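Local coordinates for protein formate dehydrogenase subunit beta (Desulfovibrio gigas, PDB 1H0H) that serves as the electron-transfer subunit of formate dehydrogenase, carrying three [4Fe-4S] clusters that support the reversible two-electron oxidation of formate to carbon dioxide, at residues B[1-13]-B[196-208]. Residues are numbered along the deposited sequence; the frame is centred on the assembly and turned at random.
With SF4 (iron/sulfur cluster), chain L.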
loop_
_atom_site.group_PDB
_atom_site.type_symbol
_atom_site.label_atom_id
_atom_site.label_comp_id
_atom_site.label_asym_id
_atom_site.label_seq_id
_atom_site.Cartn_x
_atom_site.Cartn_y
_atom_site.Cartn_z
ATOM N N SER B 1 40.618 14.265 -0.274
ATOM C CA SER B 1 39.500 15.140 -0.711
ATOM C C SER B 1 38.368 14.272 -1.255
ATOM O O SER B 1 38.598 13.152 -1.755
ATOM C CB SER B 1 39.966 16.135 -1.754
ATOM O OG SER B 1 40.460 15.477 -2.917
ATOM N N LYS B 2 37.159 14.816 -1.178
ATOM C CA LYS B 2 35.949 14.087 -1.481
ATOM C C LYS B 2 35.332 14.366 -2.837
ATOM O O LYS B 2 35.686 15.314 -3.522
ATOM C CB LYS B 2 34.898 14.334 -0.383
ATOM C CG LYS B 2 35.425 14.047 1.011
ATOM C CD LYS B 2 35.731 12.564 1.224
ATOM C CE LYS B 2 35.895 12.310 2.724
ATOM N NZ LYS B 2 36.404 10.954 3.052
ATOM N N GLY B 3 34.412 13.483 -3.212
ATOM C CA GLY B 3 33.691 13.607 -4.452
ATOM C C GLY B 3 32.370 12.875 -4.386
ATOM O O GLY B 3 32.067 12.201 -3.399
ATOM N N PHE B 4 31.606 13.010 -5.459
ATOM C CA PHE B 4 30.312 12.380 -5.612
ATOM C C PHE B 4 30.277 11.823 -7.015
ATOM O O PHE B 4 30.868 12.389 -7.954
ATOM C CB PHE B 4 29.172 13.425 -5.581
ATOM C CG PHE B 4 28.931 14.120 -4.251
ATOM C CD1 PHE B 4 29.816 15.068 -3.767
ATOM C CD2 PHE B 4 27.743 13.886 -3.528
ATOM C CE1 PHE B 4 29.547 15.748 -2.545
ATOM C CE2 PHE B 4 27.475 14.553 -2.326
ATOM C CZ PHE B 4 28.393 15.492 -1.830
ATOM N N PHE B 5 29.566 10.722 -7.181
ATOM C CA PHE B 5 29.231 10.257 -8.504
ATOM C C PHE B 5 27.699 10.193 -8.531
ATOM O O PHE B 5 27.100 9.486 -7.735
ATOM C CB PHE B 5 29.817 8.888 -8.829
ATOM C CG PHE B 5 29.237 8.274 -10.083
ATOM C CD1 PHE B 5 29.129 9.019 -11.249
ATOM C CD2 PHE B 5 28.761 6.975 -10.082
ATOM C CE1 PHE B 5 28.588 8.461 -12.423
ATOM C CE2 PHE B 5 28.207 6.414 -11.238
ATOM C CZ PHE B 5 28.130 7.172 -12.414
ATOM N N VAL B 6 27.080 10.956 -9.423
ATOM C CA VAL B 6 25.627 10.925 -9.554
ATOM C C VAL B 6 25.246 10.214 -10.853
ATOM O O VAL B 6 25.486 10.718 -11.952
ATOM C CB VAL B 6 25.044 12.346 -9.544
ATOM C CG1 VAL B 6 23.523 12.298 -9.498
ATOM C CG2 VAL B 6 25.618 13.177 -8.369
ATOM N N ASP B 7 24.674 9.024 -10.734
ATOM C CA ASP B 7 24.304 8.261 -11.909
ATOM C C ASP B 7 22.839 8.538 -12.201
ATOM O O ASP B 7 21.977 7.895 -11.608
ATOM C CB ASP B 7 24.544 6.773 -11.643
ATOM C CG ASP B 7 24.250 5.907 -12.832
ATOM O OD1 ASP B 7 23.756 6.420 -13.856
ATOM O OD2 ASP B 7 24.476 4.680 -12.826
ATOM N N THR B 8 22.551 9.503 -13.086
ATOM C CA THR B 8 21.155 9.842 -13.403
ATOM C C THR B 8 20.388 8.674 -14.005
ATOM O O THR B 8 19.149 8.639 -13.948
ATOM C CB THR B 8 21.041 11.066 -14.346
ATOM O OG1 THR B 8 21.584 10.733 -15.631
ATOM C CG2 THR B 8 21.879 12.245 -13.842
ATOM N N THR B 9 21.089 7.681 -14.537
ATOM C CA THR B 9 20.356 6.571 -15.126
ATOM C C THR B 9 19.672 5.720 -14.048
ATOM O O THR B 9 18.849 4.881 -14.367
ATOM C CB THR B 9 21.228 5.662 -16.022
ATOM O OG1 THR B 9 22.143 4.877 -15.220
ATOM C CG2 THR B 9 22.098 6.479 -16.961
ATOM N N ARG B 10 20.044 5.917 -12.786
ATOM C CA ARG B 10 19.404 5.167 -11.708
ATOM C C ARG B 10 18.403 5.988 -10.886
ATOM O O ARG B 10 17.761 5.442 -9.991
ATOM C CB ARG B 10 20.446 4.563 -10.757
ATOM C CG ARG B 10 21.446 3.641 -11.420
ATOM C CD ARG B 10 22.415 3.026 -10.444
ATOM N NE ARG B 10 21.767 2.084 -9.540
ATOM C CZ ARG B 10 21.725 0.779 -9.782
ATOM N NH1 ARG B 10 22.284 0.328 -10.898
ATOM N NH2 ARG B 10 21.135 -0.071 -8.924
ATOM N N CYS B 11 18.256 7.272 -11.180
ATOM C CA CYS B 11 17.364 8.145 -10.394
ATOM C C CYS B 11 15.898 7.950 -10.769
ATOM O O CYS B 11 15.535 7.959 -11.939
ATOM C CB CYS B 11 17.786 9.617 -10.599
ATOM S SG CYS B 11 16.736 10.881 -9.839
ATOM N N THR B 12 15.043 7.787 -9.778
ATOM C CA THR B 12 13.626 7.630 -10.047
ATOM C C THR B 12 12.870 8.917 -9.750
ATOM O O THR B 12 11.645 8.936 -9.803
ATOM C CB THR B 12 13.052 6.497 -9.204
ATOM O OG1 THR B 12 13.449 6.701 -7.843
ATOM C CG2 THR B 12 13.655 5.159 -9.612
ATOM N N ALA B 13 13.606 9.977 -9.438
ATOM C CA ALA B 13 13.000 11.249 -9.081
ATOM C C ALA B 13 12.049 11.073 -7.877
ATOM O O ALA B 13 10.985 11.700 -7.794
ATOM C CB ALA B 13 12.305 11.889 -10.297
ATOM N N ARG B 196 33.861 18.166 -8.470
ATOM C CA ARG B 196 33.847 17.052 -7.525
ATOM C C ARG B 196 32.527 16.275 -7.553
ATOM O O ARG B 196 32.483 15.100 -7.199
ATOM C CB ARG B 196 34.160 17.533 -6.108
ATOM C CG ARG B 196 35.618 17.967 -5.935
ATOM C CD ARG B 196 35.878 18.624 -4.586
ATOM N NE ARG B 196 37.255 19.057 -4.512
ATOM C CZ ARG B 196 38.264 18.233 -4.274
ATOM N NH1 ARG B 196 38.003 16.954 -4.071
ATOM N NH2 ARG B 196 39.528 18.675 -4.244
ATOM N N VAL B 197 31.457 16.928 -7.978
ATOM C CA VAL B 197 30.186 16.247 -8.140
ATOM C C VAL B 197 30.076 15.854 -9.610
ATOM O O VAL B 197 29.784 16.700 -10.474
ATOM C CB VAL B 197 28.993 17.140 -7.713
ATOM C CG1 VAL B 197 27.668 16.394 -7.891
ATOM C CG2 VAL B 197 29.121 17.558 -6.257
ATOM N N ILE B 198 30.302 14.572 -9.904
ATOM C CA ILE B 198 30.332 14.114 -11.286
ATOM C C ILE B 198 29.026 13.432 -11.746
ATOM O O ILE B 198 28.703 12.342 -11.262
ATOM C CB ILE B 198 31.511 13.147 -11.529
ATOM C CG1 ILE B 198 32.849 13.760 -11.091
ATOM C CG2 ILE B 198 31.549 12.742 -13.033
ATOM C CD1 ILE B 198 34.028 12.746 -11.053
ATOM N N PHE B 199 28.276 14.068 -12.652
ATOM C CA PHE B 199 27.049 13.463 -13.195
ATOM C C PHE B 199 27.291 12.646 -14.467
ATOM O O PHE B 199 28.031 13.081 -15.371
ATOM C CB PHE B 199 26.002 14.500 -13.559
ATOM C CG PHE B 199 25.483 15.294 -12.409
ATOM C CD1 PHE B 199 26.181 16.396 -11.958
ATOM C CD2 PHE B 199 24.254 14.978 -11.819
ATOM C CE1 PHE B 199 25.685 17.156 -10.945
ATOM C CE2 PHE B 199 23.752 15.734 -10.787
ATOM C CZ PHE B 199 24.480 16.819 -10.336
ATOM N N LEU B 200 26.677 11.465 -14.514
ATOM C CA LEU B 200 26.638 10.651 -15.710
ATOM C C LEU B 200 25.277 10.869 -16.329
ATOM O O LEU B 200 24.262 10.816 -15.620
ATOM C CB LEU B 200 26.802 9.160 -15.388
ATOM C CG LEU B 200 26.528 8.192 -16.552
ATOM C CD1 LEU B 200 27.515 8.424 -17.705
ATOM C CD2 LEU B 200 26.603 6.744 -16.129
ATOM N N THR B 201 25.251 11.167 -17.622
ATOM C CA THR B 201 24.001 11.278 -18.366
ATOM C C THR B 201 24.040 10.281 -19.488
ATOM O O THR B 201 25.123 9.912 -19.952
ATOM C CB THR B 201 23.755 12.698 -18.909
ATOM O OG1 THR B 201 24.913 13.192 -19.612
ATOM C CG2 THR B 201 23.513 13.661 -17.769
ATOM N N ALA B 202 22.865 9.831 -19.923
ATOM C CA ALA B 202 22.787 8.839 -20.975
ATOM C C ALA B 202 22.629 9.479 -22.357
ATOM O O ALA B 202 22.702 8.801 -23.358
ATOM C CB ALA B 202 21.642 7.859 -20.700
ATOM N N HIS B 203 22.400 10.784 -22.381
ATOM C CA HIS B 203 22.202 11.518 -23.619
ATOM C C HIS B 203 22.793 12.902 -23.447
ATOM O O HIS B 203 23.289 13.236 -22.378
ATOM C CB HIS B 203 20.699 11.657 -23.924
ATOM C CG HIS B 203 19.934 10.392 -23.731
ATOM N ND1 HIS B 203 19.700 9.503 -24.752
ATOM C CD2 HIS B 203 19.380 9.850 -22.622
ATOM C CE1 HIS B 203 19.021 8.470 -24.286
ATOM N NE2 HIS B 203 18.812 8.660 -22.996
ATOM N N ASN B 204 22.734 13.701 -24.501
ATOM C CA ASN B 204 23.162 15.087 -24.441
ATOM C C ASN B 204 22.758 15.740 -23.108
ATOM O O ASN B 204 21.573 15.808 -22.786
ATOM C CB ASN B 204 22.502 15.832 -25.589
ATOM C CG ASN B 204 22.749 17.321 -25.544
ATOM O OD1 ASN B 204 23.584 17.799 -24.783
ATOM N ND2 ASN B 204 22.011 18.071 -26.387
ATOM N N PRO B 205 23.754 16.142 -22.315
ATOM C CA PRO B 205 23.565 16.818 -21.021
ATOM C C PRO B 205 22.512 17.924 -20.993
ATOM O O PRO B 205 21.767 18.070 -20.004
ATOM C CB PRO B 205 24.956 17.413 -20.748
ATOM C CG PRO B 205 25.893 16.440 -21.337
ATOM C CD PRO B 205 25.183 15.876 -22.580
ATOM N N LYS B 206 22.430 18.673 -22.085
ATOM C CA LYS B 206 21.497 19.777 -22.198
ATOM C C LYS B 206 20.028 19.318 -22.279
ATOM O O LYS B 206 19.101 20.121 -22.139
ATOM C CB LYS B 206 21.914 20.700 -23.352
ATOM C CG LYS B 206 23.154 21.558 -23.012
ATOM C CD LYS B 206 23.609 22.406 -24.204
ATOM C CE LYS B 206 24.792 23.289 -23.865
ATOM N NZ LYS B 206 25.871 22.563 -23.110
ATOM N N LEU B 207 19.815 18.035 -22.500
ATOM C CA LEU B 207 18.461 17.481 -22.474
ATOM C C LEU B 207 18.052 17.269 -21.018
ATOM O O LEU B 207 16.862 17.177 -20.699
ATOM C CB LEU B 207 18.394 16.159 -23.232
ATOM C CG LEU B 207 18.612 16.302 -24.729
ATOM C CD1 LEU B 207 18.689 14.964 -25.390
ATOM C CD2 LEU B 207 17.496 17.137 -25.309
ATOM N N TYR B 208 19.033 17.210 -20.132
ATOM C CA TYR B 208 18.741 17.091 -18.696
ATOM C C TYR B 208 18.613 18.460 -18.046
ATOM O O TYR B 208 17.716 18.698 -17.226
ATOM C CB TYR B 208 19.825 16.307 -17.959
ATOM C CG TYR B 208 19.900 14.834 -18.305
ATOM C CD1 TYR B 208 20.400 14.406 -19.540
ATOM C CD2 TYR B 208 19.494 13.873 -17.390
ATOM C CE1 TYR B 208 20.469 13.054 -19.854
ATOM C CE2 TYR B 208 19.583 12.510 -17.686
ATOM C CZ TYR B 208 20.063 12.104 -18.915
ATOM O OH TYR B 208 20.128 10.746 -19.208
HETATM FE FE1 SF4 L . 18.251 9.254 -5.500
HETATM FE FE2 SF4 L . 17.427 11.899 -5.384
HETATM FE FE3 SF4 L . 17.026 10.439 -7.689
HETATM FE FE4 SF4 L . 15.567 9.819 -5.340
HETATM S S1 SF4 L . 15.455 11.723 -6.548
HETATM S S2 SF4 L . 16.598 8.339 -6.837
HETATM S S3 SF4 L . 17.175 10.368 -3.766
HETATM S S4 SF4 L . 19.090 11.041 -6.697
HETATM O O HOH W 1 19.471 9.243 -17.154
#
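Phe-4 to Asp-7 pair in parallel register with Val-197 to Leu-200, joining the N-terminal strand to the last strand as the central pair of a mixed four-stranded sheet. Phe-4 and Val-6 bond through N and O to Arg-196 O, Ile-198 N and O, and Leu-200 N. On one face, Phe-4, Val-6, Val-197 and Phe-199 form an apolar layer. The Phe-4 ring lies alongside Val-197, CD1 meeting CG2 at 3.6 Å, and touches the cluster bound by Cys-137 and Cys-152. Val-6 sets CG2 over one face of the Phe-199 ring in a CH-pi contact, 4.2 Å from the centroid; being branched, it also brings CB and CG1 against CD2. The other face carries Phe-5, Asp-7, Ile-198 and Leu-200; Phe-5 packs on Met-172 and Ala-173 of helix 166-180. With CG anti to the backbone N (chi1 168°), its flat ring turns an edge to Leu-200, CE1 to CB 3.5 Å. Asp-7 forms an Asx turn with Thr-9 and a salt bridge with Arg-176; beyond, Cys-11 SG binds iron FE3 of a different cluster at 2.2 Å. Arg-196, long and extended, reaches back to donate from NH1 to Lys-2 O (2.9 Å), near the guanidinium plane. At the far end, Thr-8, small and hydroxylated, donates a hydrogen bond from OG1 to an in-plane lone pair of Leu-200 O at 2.7 Å, while a water donates to the same OG1 and meets Tyr-208 OH at 2.6 Å.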